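Local coordinates for protein putative oxidoreductase FAD-binding subunit (Sulfolobus tokodaii, PDB 4ZOH) that binds flavin-adenine dinucleotide and, as the flavoprotein subunit of a probable molybdopterin-dependent oxidoreductase, is likely to carry electrons between partner subunits and an external acceptor, at residues S116-A121 against Y176-R181; D185-G190 against L209-N214. All coordinates share one frame; numbering follows the deposited sequence.

Interaction 1. Residues S116-A121 against Y176-R181; sequences SADYPA and YQKLER. With FAD (flavin-adenine dinucleotide), chain H.
Tyr176 and Lys178 both reach Asp118 because in each chi1 (-177° and -170°) swings CG away from the backbone N, and the lysine chain then stays extended to its end. Two residues apart on one strand, they project from the same face. Asp118, with CG anti to the carbonyl carbon, holds out its carboxylate to meet them, one partner for each oxygen. Tyr176 OH donates to Asp118 OD1 at 2.6 Å, arriving on the anti side and somewhat out of the carboxylate plane; ring and carboxylate planes stand 74° apart. Lys178 NZ forms a 2.7 Å salt bridge with Asp118 OD2, which accepts through its syn lone pair. Ala121 CB lies 4.0 Å from Tyr176 CE1, a methyl small enough to let the ring stand beside the helix.

The same groups read the pyrimidine edge of the flavin. The backbone N of Asp118 donates to FAD O2 at 3.0 Å. FAD N3 in turn donates to Asp118 OD2 at 3.1 Å. Lys178 NZ reaches FAD O4 at 2.8 Å. An acidic residue suits the N3-H and a cation suits the carbonyl oxygen, and Lys178 would probably polarise the ring toward greater electron affinity. Without the carboxylate, were Asp118 an alanine, the ammonium of Lys178 would probably lose its counter-charge, and FAD N3 and the tyrosine hydroxyl this acceptor.

The carbonyl oxygens of Asn94 and Asp185 bring the acceptors round Lys178 NZ to four for three N-H bonds, probably shared. Thr91 of helix 88-93 packs on both Asp118 and Tyr176. The contact joins the segment leading into helix 119-125 to strand 173-179, an outermost strand of the four-stranded antiparallel sheet, with helix 257-276 touching Gln177 and Leu179 of that strand.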
loop_
_atom_site.group_PDB
_atom_site.type_symbol
_atom_site.label_atom_id
_atom_site.label_comp_id
_atom_site.label_asym_id
_atom_site.label_seq_id
_atom_site.Cartn_x
_atom_site.Cartn_y
_atom_site.Cartn_z
ATOM N N SER B 116 13.483 -41.965 14.684
ATOM C CA SER B 116 14.559 -41.782 13.694
ATOM C C SER B 116 15.576 -40.756 14.087
ATOM O O SER B 116 16.385 -40.400 13.271
ATOM C CB SER B 116 14.003 -41.392 12.327
ATOM O OG SER B 116 13.001 -42.297 11.996
ATOM N N ALA B 117 15.537 -40.264 15.309
ATOM C CA ALA B 117 16.584 -39.328 15.828
ATOM C C ALA B 117 17.998 -39.862 15.701
ATOM O O ALA B 117 18.230 -41.093 15.758
ATOM C CB ALA B 117 16.326 -38.966 17.301
ATOM N N ASP B 118 18.958 -38.945 15.623
ATOM C CA ASP B 118 20.366 -39.327 15.604
ATOM C C ASP B 118 20.923 -39.753 16.973
ATOM O O ASP B 118 21.467 -40.881 17.093
ATOM C CB ASP B 118 21.212 -38.268 14.904
ATOM C CG ASP B 118 20.840 -38.138 13.462
ATOM O OD1 ASP B 118 20.684 -39.234 12.815
ATOM O OD2 ASP B 118 20.666 -36.961 12.967
ATOM N N TYR B 119 20.715 -38.935 18.006
ATOM C CA TYR B 119 21.422 -39.169 19.273
ATOM C C TYR B 119 21.241 -40.593 19.844
ATOM O O TYR B 119 22.205 -41.145 20.338
ATOM C CB TYR B 119 21.043 -38.188 20.369
ATOM C CG TYR B 119 21.608 -36.789 20.265
ATOM C CD1 TYR B 119 22.972 -36.559 20.024
ATOM C CD2 TYR B 119 20.759 -35.673 20.487
ATOM C CE1 TYR B 119 23.473 -35.252 19.986
ATOM C CE2 TYR B 119 21.239 -34.391 20.471
ATOM C CZ TYR B 119 22.586 -34.180 20.218
ATOM O OH TYR B 119 23.015 -32.886 20.125
ATOM N N PRO B 120 20.007 -41.149 19.825
ATOM C CA PRO B 120 19.772 -42.438 20.510
ATOM C C PRO B 120 20.657 -43.572 20.002
ATOM O O PRO B 120 21.005 -44.418 20.769
ATOM C CB PRO B 120 18.286 -42.753 20.182
ATOM C CG PRO B 120 17.664 -41.398 19.999
ATOM C CD PRO B 120 18.742 -40.624 19.267
ATOM N N ALA B 121 21.024 -43.559 18.730
ATOM C CA ALA B 121 21.968 -44.552 18.246
ATOM C C ALA B 121 23.310 -44.448 18.995
ATOM O O ALA B 121 23.834 -45.469 19.424
ATOM C CB ALA B 121 22.156 -44.480 16.752
ATOM N N TYR B 176 29.664 -42.400 12.900
ATOM C CA TYR B 176 28.190 -42.378 12.793
ATOM C C TYR B 176 27.910 -42.419 11.328
ATOM O O TYR B 176 28.469 -41.613 10.586
ATOM C CB TYR B 176 27.566 -41.138 13.460
ATOM C CG TYR B 176 26.054 -41.188 13.396
ATOM C CD1 TYR B 176 25.364 -42.255 13.953
ATOM C CD2 TYR B 176 25.309 -40.161 12.770
ATOM C CE1 TYR B 176 23.997 -42.349 13.860
ATOM C CE2 TYR B 176 23.910 -40.235 12.707
ATOM C CZ TYR B 176 23.274 -41.338 13.265
ATOM O OH TYR B 176 21.905 -41.485 13.208
ATOM N N GLN B 177 27.132 -43.409 10.896
ATOM C CA GLN B 177 26.702 -43.534 9.471
ATOM C C GLN B 177 25.211 -43.180 9.411
ATOM O O GLN B 177 24.409 -43.744 10.139
ATOM C CB GLN B 177 26.908 -44.975 8.952
ATOM C CG GLN B 177 28.386 -45.427 8.935
ATOM C CD GLN B 177 29.209 -44.685 7.892
ATOM O OE1 GLN B 177 28.727 -44.375 6.804
ATOM N NE2 GLN B 177 30.464 -44.401 8.215
ATOM N N LYS B 178 24.867 -42.225 8.565
ATOM C CA LYS B 178 23.510 -41.787 8.475
ATOM C C LYS B 178 23.090 -41.931 7.044
ATOM O O LYS B 178 23.635 -41.288 6.176
ATOM C CB LYS B 178 23.397 -40.329 8.919
ATOM C CG LYS B 178 21.956 -39.872 9.075
ATOM C CD LYS B 178 21.837 -38.430 9.527
ATOM C CE LYS B 178 20.358 -38.041 9.557
ATOM N NZ LYS B 178 20.087 -36.822 10.342
ATOM N N LEU B 179 22.094 -42.758 6.807
ATOM C CA LEU B 179 21.543 -42.850 5.451
ATOM C C LEU B 179 20.392 -41.844 5.323
ATOM O O LEU B 179 19.462 -41.809 6.199
ATOM C CB LEU B 179 21.071 -44.288 5.129
ATOM C CG LEU B 179 20.340 -44.545 3.799
ATOM C CD1 LEU B 179 21.148 -44.213 2.570
ATOM C CD2 LEU B 179 19.890 -45.998 3.759
ATOM N N GLU B 180 20.442 -41.068 4.233
ATOM C CA GLU B 180 19.480 -39.980 3.985
ATOM C C GLU B 180 19.307 -39.706 2.494
ATOM O O GLU B 180 20.250 -39.721 1.692
ATOM C CB GLU B 180 19.890 -38.675 4.689
ATOM C CG GLU B 180 21.268 -38.165 4.291
ATOM C CD GLU B 180 21.803 -37.075 5.192
ATOM O OE1 GLU B 180 21.462 -36.984 6.367
ATOM O OE2 GLU B 180 22.588 -36.283 4.692
ATOM N N ARG B 181 18.081 -39.403 2.137
ATOM C CA ARG B 181 17.816 -39.031 0.770
ATOM C C ARG B 181 18.375 -37.660 0.451
ATOM O O ARG B 181 18.916 -37.465 -0.641
ATOM C CB ARG B 181 16.328 -39.073 0.532
ATOM C CG ARG B 181 15.988 -38.964 -0.946
ATOM C CD ARG B 181 14.572 -39.501 -1.151
ATOM N NE ARG B 181 13.634 -38.931 -0.162
ATOM C CZ ARG B 181 12.311 -39.121 -0.196
ATOM N NH1 ARG B 181 11.748 -39.900 -1.157
ATOM N NH2 ARG B 181 11.568 -38.550 0.728
HETATM P PA FAD H . 11.822 -28.811 22.001
HETATM O O1A FAD H . 11.167 -28.809 20.662
HETATM O O2A FAD H . 11.945 -27.584 22.801
HETATM O O5B FAD H . 11.109 -29.845 22.929
HETATM C C5B FAD H . 10.784 -31.175 22.421
HETATM C C4B FAD H . 10.026 -32.016 23.591
HETATM O O4B FAD H . 10.828 -32.119 24.835
HETATM C C3B FAD H . 8.790 -31.231 24.014
HETATM O O3B FAD H . 7.745 -32.134 24.278
HETATM C C2B FAD H . 9.222 -30.432 25.266
HETATM O O2B FAD H . 8.147 -30.099 26.154
HETATM C C1B FAD H . 10.122 -31.402 25.952
HETATM N N9A FAD H . 11.372 -30.965 26.563
HETATM C C8A FAD H . 12.311 -30.163 26.067
HETATM N N7A FAD H . 13.349 -30.106 26.932
HETATM C C5A FAD H . 13.043 -30.902 27.985
HETATM C C6A FAD H . 13.716 -31.263 29.172
HETATM N N6A FAD H . 14.931 -30.764 29.376
HETATM N N1A FAD H . 13.120 -32.090 30.052
HETATM C C2A FAD H . 11.909 -32.653 29.801
HETATM N N3A FAD H . 11.247 -32.321 28.688
HETATM C C4A FAD H . 11.788 -31.454 27.757
HETATM N N1 FAD H . 16.492 -34.463 14.877
HETATM C C2 FAD H . 17.332 -35.537 14.600
HETATM O O2 FAD H . 17.627 -36.305 15.494
HETATM N N3 FAD H . 17.831 -35.734 13.348
HETATM C C4 FAD H . 17.501 -34.900 12.332
HETATM O O4 FAD H . 18.020 -35.098 11.228
HETATM C C4X FAD H . 16.624 -33.825 12.587
HETATM N N5 FAD H . 16.292 -32.971 11.558
HETATM C C5X FAD H . 15.384 -31.903 11.828
HETATM C C6 FAD H . 15.008 -31.087 10.766
HETATM C C7 FAD H . 14.143 -30.005 10.994
HETATM C C7M FAD H . 13.776 -29.140 9.767
HETATM C C8 FAD H . 13.633 -29.771 12.287
HETATM C C8M FAD H . 12.646 -28.617 12.611
HETATM C C9 FAD H . 13.973 -30.627 13.351
HETATM C C9A FAD H . 14.865 -31.678 13.122
HETATM N N10 FAD H . 15.240 -32.561 14.158
HETATM C C10 FAD H . 16.125 -33.615 13.859
HETATM C "C1'" FAD H . 14.744 -32.417 15.523
HETATM C "C2'" FAD H . 15.643 -31.477 16.346
HETATM O "O2'" FAD H . 16.865 -32.183 16.648
HETATM C "C3'" FAD H . 14.945 -30.956 17.634
HETATM O "O3'" FAD H . 15.752 -29.865 18.084
HETATM C "C4'" FAD H . 14.857 -31.993 18.742
HETATM O "O4'" FAD H . 14.230 -33.161 18.213
HETATM C "C5'" FAD H . 14.054 -31.482 19.958
HETATM O "O5'" FAD H . 14.988 -30.688 20.738
HETATM P P FAD H . 14.615 -29.211 21.143
HETATM O O1P FAD H . 15.618 -28.746 22.146
HETATM O O2P FAD H . 14.427 -28.373 19.937
HETATM O O3P FAD H . 13.258 -29.527 21.887
#

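Interaction 2. Residues D185-G190 against L209-N214; sequences DFAIVG and LTAVNN. With FAD (flavin-adenine dinucleotide), chain H.
Val189 and Val212 meet obliquely, methyl against methyl, with CG2 of Val189 4.0 Å from CG1 of Val212. Beta-branched residues fit here, since each offers a broad apolar flank close to the backbone. Beside them the methyl of Ala211 points at the opposing chain, where its CB lies 3.4 Å from Ala187 O and 4.2 Å from Ala187 CB; a small side chain suits so close an approach. Thr210 places OG1 anti to the backbone N (chi1 -168°), where it is hydrogen-bonded with the carbonyl oxygen of Ala117, and lays CG2 against Gly190, 3.7 Å from its CA. A CB on Gly190 would clash with that methyl as it is now placed, a probable reason for glycine here.

Gly190 and Thr210 form an antiparallel hydrogen-bonded pair, with Gly190 N to Thr210 O at 3.1 Å and Thr210 N to Gly190 O at 3.0 Å, both nearly straight. Past this pair the chains part, and one water donates to both Ile188 O and Ala211 O. Farther along, Phe186 lays one ring face over the flavin, FAD C4X lying over the ring centre, 3.5 Å above the ring plane.

The pairing closes the open end of the hairpin formed by strands 189-198 and 201-210, and Val264 of helix 257-276 packs on Val189, Leu209 and Val212.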
loop_
_atom_site.group_PDB
_atom_site.type_symbol
_atom_site.label_atom_id
_atom_site.label_comp_id
_atom_site.label_asym_id
_atom_site.label_seq_id
_atom_site.Cartn_x
_atom_site.Cartn_y
_atom_site.Cartn_z
ATOM N N ASP B 185 17.684 -34.194 6.162
ATOM C CA ASP B 185 16.588 -35.109 6.540
ATOM C C ASP B 185 16.951 -35.844 7.836
ATOM O O ASP B 185 18.152 -35.934 8.176
ATOM C CB ASP B 185 16.394 -36.204 5.476
ATOM C CG ASP B 185 15.960 -35.696 4.120
ATOM O OD1 ASP B 185 15.593 -34.506 3.953
ATOM O OD2 ASP B 185 15.985 -36.537 3.174
ATOM N N PHE B 186 15.935 -36.381 8.530
ATOM C CA PHE B 186 16.089 -37.410 9.528
ATOM C C PHE B 186 16.687 -38.703 8.894
ATOM O O PHE B 186 16.618 -38.943 7.661
ATOM C CB PHE B 186 14.714 -37.753 10.059
ATOM C CG PHE B 186 14.262 -36.849 11.173
ATOM C CD1 PHE B 186 14.541 -37.171 12.496
ATOM C CD2 PHE B 186 13.574 -35.623 10.897
ATOM C CE1 PHE B 186 14.106 -36.347 13.541
ATOM C CE2 PHE B 186 13.172 -34.800 11.953
ATOM C CZ PHE B 186 13.427 -35.168 13.262
ATOM N N ALA B 187 17.271 -39.537 9.727
ATOM C CA ALA B 187 17.814 -40.836 9.255
ATOM C C ALA B 187 16.779 -41.783 8.652
ATOM O O ALA B 187 15.742 -41.981 9.259
ATOM C CB ALA B 187 18.523 -41.538 10.402
ATOM N N ILE B 188 17.067 -42.313 7.456
ATOM C CA ILE B 188 16.386 -43.494 6.922
ATOM C C ILE B 188 16.915 -44.715 7.719
ATOM O O ILE B 188 16.146 -45.565 8.170
ATOM C CB ILE B 188 16.671 -43.733 5.416
ATOM C CG1 ILE B 188 15.981 -42.670 4.520
ATOM C CG2 ILE B 188 16.206 -45.147 5.025
ATOM C CD1 ILE B 188 16.630 -42.487 3.177
ATOM N N VAL B 189 18.236 -44.796 7.860
ATOM C CA VAL B 189 18.899 -45.739 8.768
ATOM C C VAL B 189 20.077 -44.992 9.443
ATOM O O VAL B 189 20.798 -44.261 8.779
ATOM C CB VAL B 189 19.425 -46.981 8.003
ATOM C CG1 VAL B 189 20.162 -47.871 8.995
ATOM C CG2 VAL B 189 18.276 -47.766 7.314
ATOM N N GLY B 190 20.252 -45.154 10.737
ATOM C CA GLY B 190 21.463 -44.642 11.376
ATOM C C GLY B 190 22.220 -45.705 12.158
ATOM O O GLY B 190 21.621 -46.435 12.943
ATOM N N LEU B 209 21.646 -48.736 16.739
ATOM C CA LEU B 209 20.821 -48.601 15.578
ATOM C C LEU B 209 19.638 -47.693 15.887
ATOM O O LEU B 209 18.882 -47.889 16.847
ATOM C CB LEU B 209 20.311 -49.965 15.081
ATOM C CG LEU B 209 21.231 -51.144 14.716
ATOM C CD1 LEU B 209 20.350 -52.281 14.188
ATOM C CD2 LEU B 209 22.370 -50.783 13.760
ATOM N N THR B 210 19.480 -46.715 15.016
ATOM C CA THR B 210 18.321 -45.864 15.037
ATOM C C THR B 210 17.565 -45.934 13.706
ATOM O O THR B 210 18.105 -46.363 12.655
ATOM C CB THR B 210 18.697 -44.418 15.459
ATOM O OG1 THR B 210 17.487 -43.688 15.743
ATOM C CG2 THR B 210 19.530 -43.732 14.369
ATOM N N ALA B 211 16.309 -45.515 13.795
ATOM C CA ALA B 211 15.320 -45.429 12.696
ATOM C C ALA B 211 14.835 -46.754 12.184
ATOM O O ALA B 211 14.138 -46.797 11.140
ATOM C CB ALA B 211 15.804 -44.547 11.540
ATOM N N VAL B 212 15.215 -47.831 12.878
ATOM C CA VAL B 212 14.862 -49.192 12.440
ATOM C C VAL B 212 14.082 -50.006 13.485
ATOM O O VAL B 212 13.892 -51.215 13.319
ATOM C CB VAL B 212 16.076 -49.994 11.854
ATOM C CG1 VAL B 212 16.591 -49.345 10.570
ATOM C CG2 VAL B 212 17.240 -50.183 12.843
ATOM N N ASN B 213 13.649 -49.343 14.558
ATOM C CA ASN B 213 12.827 -49.922 15.633
ATOM C C ASN B 213 12.067 -48.771 16.263
ATOM O O ASN B 213 12.317 -47.631 15.908
ATOM C CB ASN B 213 13.715 -50.545 16.724
ATOM C CG ASN B 213 14.679 -51.580 16.184
ATOM O OD1 ASN B 213 14.297 -52.730 15.966
ATOM N ND2 ASN B 213 15.920 -51.178 15.944
ATOM N N ASN B 214 11.205 -49.050 17.233
ATOM C CA ASN B 214 10.430 -48.009 17.925
ATOM C C ASN B 214 11.324 -47.179 18.818
ATOM O O ASN B 214 11.058 -45.978 19.029
ATOM C CB ASN B 214 9.277 -48.630 18.738
ATOM C CG ASN B 214 9.788 -49.542 19.853
ATOM O OD1 ASN B 214 10.637 -50.389 19.612
ATOM N ND2 ASN B 214 9.299 -49.355 21.078
HETATM P PA FAD H . 11.822 -28.811 22.001
HETATM O O1A FAD H . 11.167 -28.809 20.662
HETATM O O2A FAD H . 11.945 -27.584 22.801
HETATM O O5B FAD H . 11.109 -29.845 22.929
HETATM C C5B FAD H . 10.784 -31.175 22.421
HETATM C C4B FAD H . 10.026 -32.016 23.591
HETATM O O4B FAD H . 10.828 -32.119 24.835
HETATM C C3B FAD H . 8.790 -31.231 24.014
HETATM O O3B FAD H . 7.745 -32.134 24.278
HETATM C C2B FAD H . 9.222 -30.432 25.266
HETATM O O2B FAD H . 8.147 -30.099 26.154
HETATM C C1B FAD H . 10.122 -31.402 25.952
HETATM N N9A FAD H . 11.372 -30.965 26.563
HETATM C C8A FAD H . 12.311 -30.163 26.067
HETATM N N7A FAD H . 13.349 -30.106 26.932
HETATM C C5A FAD H . 13.043 -30.902 27.985
HETATM C C6A FAD H . 13.716 -31.263 29.172
HETATM N N6A FAD H . 14.931 -30.764 29.376
HETATM N N1A FAD H . 13.120 -32.090 30.052
HETATM C C2A FAD H . 11.909 -32.653 29.801
HETATM N N3A FAD H . 11.247 -32.321 28.688
HETATM C C4A FAD H . 11.788 -31.454 27.757
HETATM N N1 FAD H . 16.492 -34.463 14.877
HETATM C C2 FAD H . 17.332 -35.537 14.600
HETATM O O2 FAD H . 17.627 -36.305 15.494
HETATM N N3 FAD H . 17.831 -35.734 13.348
HETATM C C4 FAD H . 17.501 -34.900 12.332
HETATM O O4 FAD H . 18.020 -35.098 11.228
HETATM C C4X FAD H . 16.624 -33.825 12.587
HETATM N N5 FAD H . 16.292 -32.971 11.558
HETATM C C5X FAD H . 15.384 -31.903 11.828
HETATM C C6 FAD H . 15.008 -31.087 10.766
HETATM C C7 FAD H . 14.143 -30.005 10.994
HETATM C C7M FAD H . 13.776 -29.140 9.767
HETATM C C8 FAD H . 13.633 -29.771 12.287
HETATM C C8M FAD H . 12.646 -28.617 12.611
HETATM C C9 FAD H . 13.973 -30.627 13.351
HETATM C C9A FAD H . 14.865 -31.678 13.122
HETATM N N10 FAD H . 15.240 -32.561 14.158
HETATM C C10 FAD H . 16.125 -33.615 13.859
HETATM C "C1'" FAD H . 14.744 -32.417 15.523
HETATM C "C2'" FAD H . 15.643 -31.477 16.346
HETATM O "O2'" FAD H . 16.865 -32.183 16.648
HETATM C "C3'" FAD H . 14.945 -30.956 17.634
HETATM O "O3'" FAD H . 15.752 -29.865 18.084
HETATM C "C4'" FAD H . 14.857 -31.993 18.742
HETATM O "O4'" FAD H . 14.230 -33.161 18.213
HETATM C "C5'" FAD H . 14.054 -31.482 19.958
HETATM O "O5'" FAD H . 14.988 -30.688 20.738
HETATM P P FAD H . 14.615 -29.211 21.143
HETATM O O1P FAD H . 15.618 -28.746 22.146
HETATM O O2P FAD H . 14.427 -28.373 19.937
HETATM O O3P FAD H . 13.258 -29.527 21.887
HETATM O O HOH W 1 13.641 -45.528 8.703
#

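Interactions 1 and 2 lie side by side, their centres about 5 Å apart, and follow one another along the chain. Strands 173-179, 189-198 and 201-210 are consecutive neighbours in one antiparallel sheet; interaction 1 uses one of its two outermost strands within this chain and interaction 2 the next two. They are tied directly: Leu179 O and Ile188 N are 2.8 Å apart, a probable hydrogen bond between adjoining strands. Segment 116-121 belongs to the FAD-binding region of the family, whereas the other three segments belong to the region corresponding to the CO dehydrogenase flavoprotein C-terminal domain. The cofactor is therefore gripped from both regions, interaction 1 meeting the flavin's pyrimidine edge and interaction 2 supplying an aromatic face.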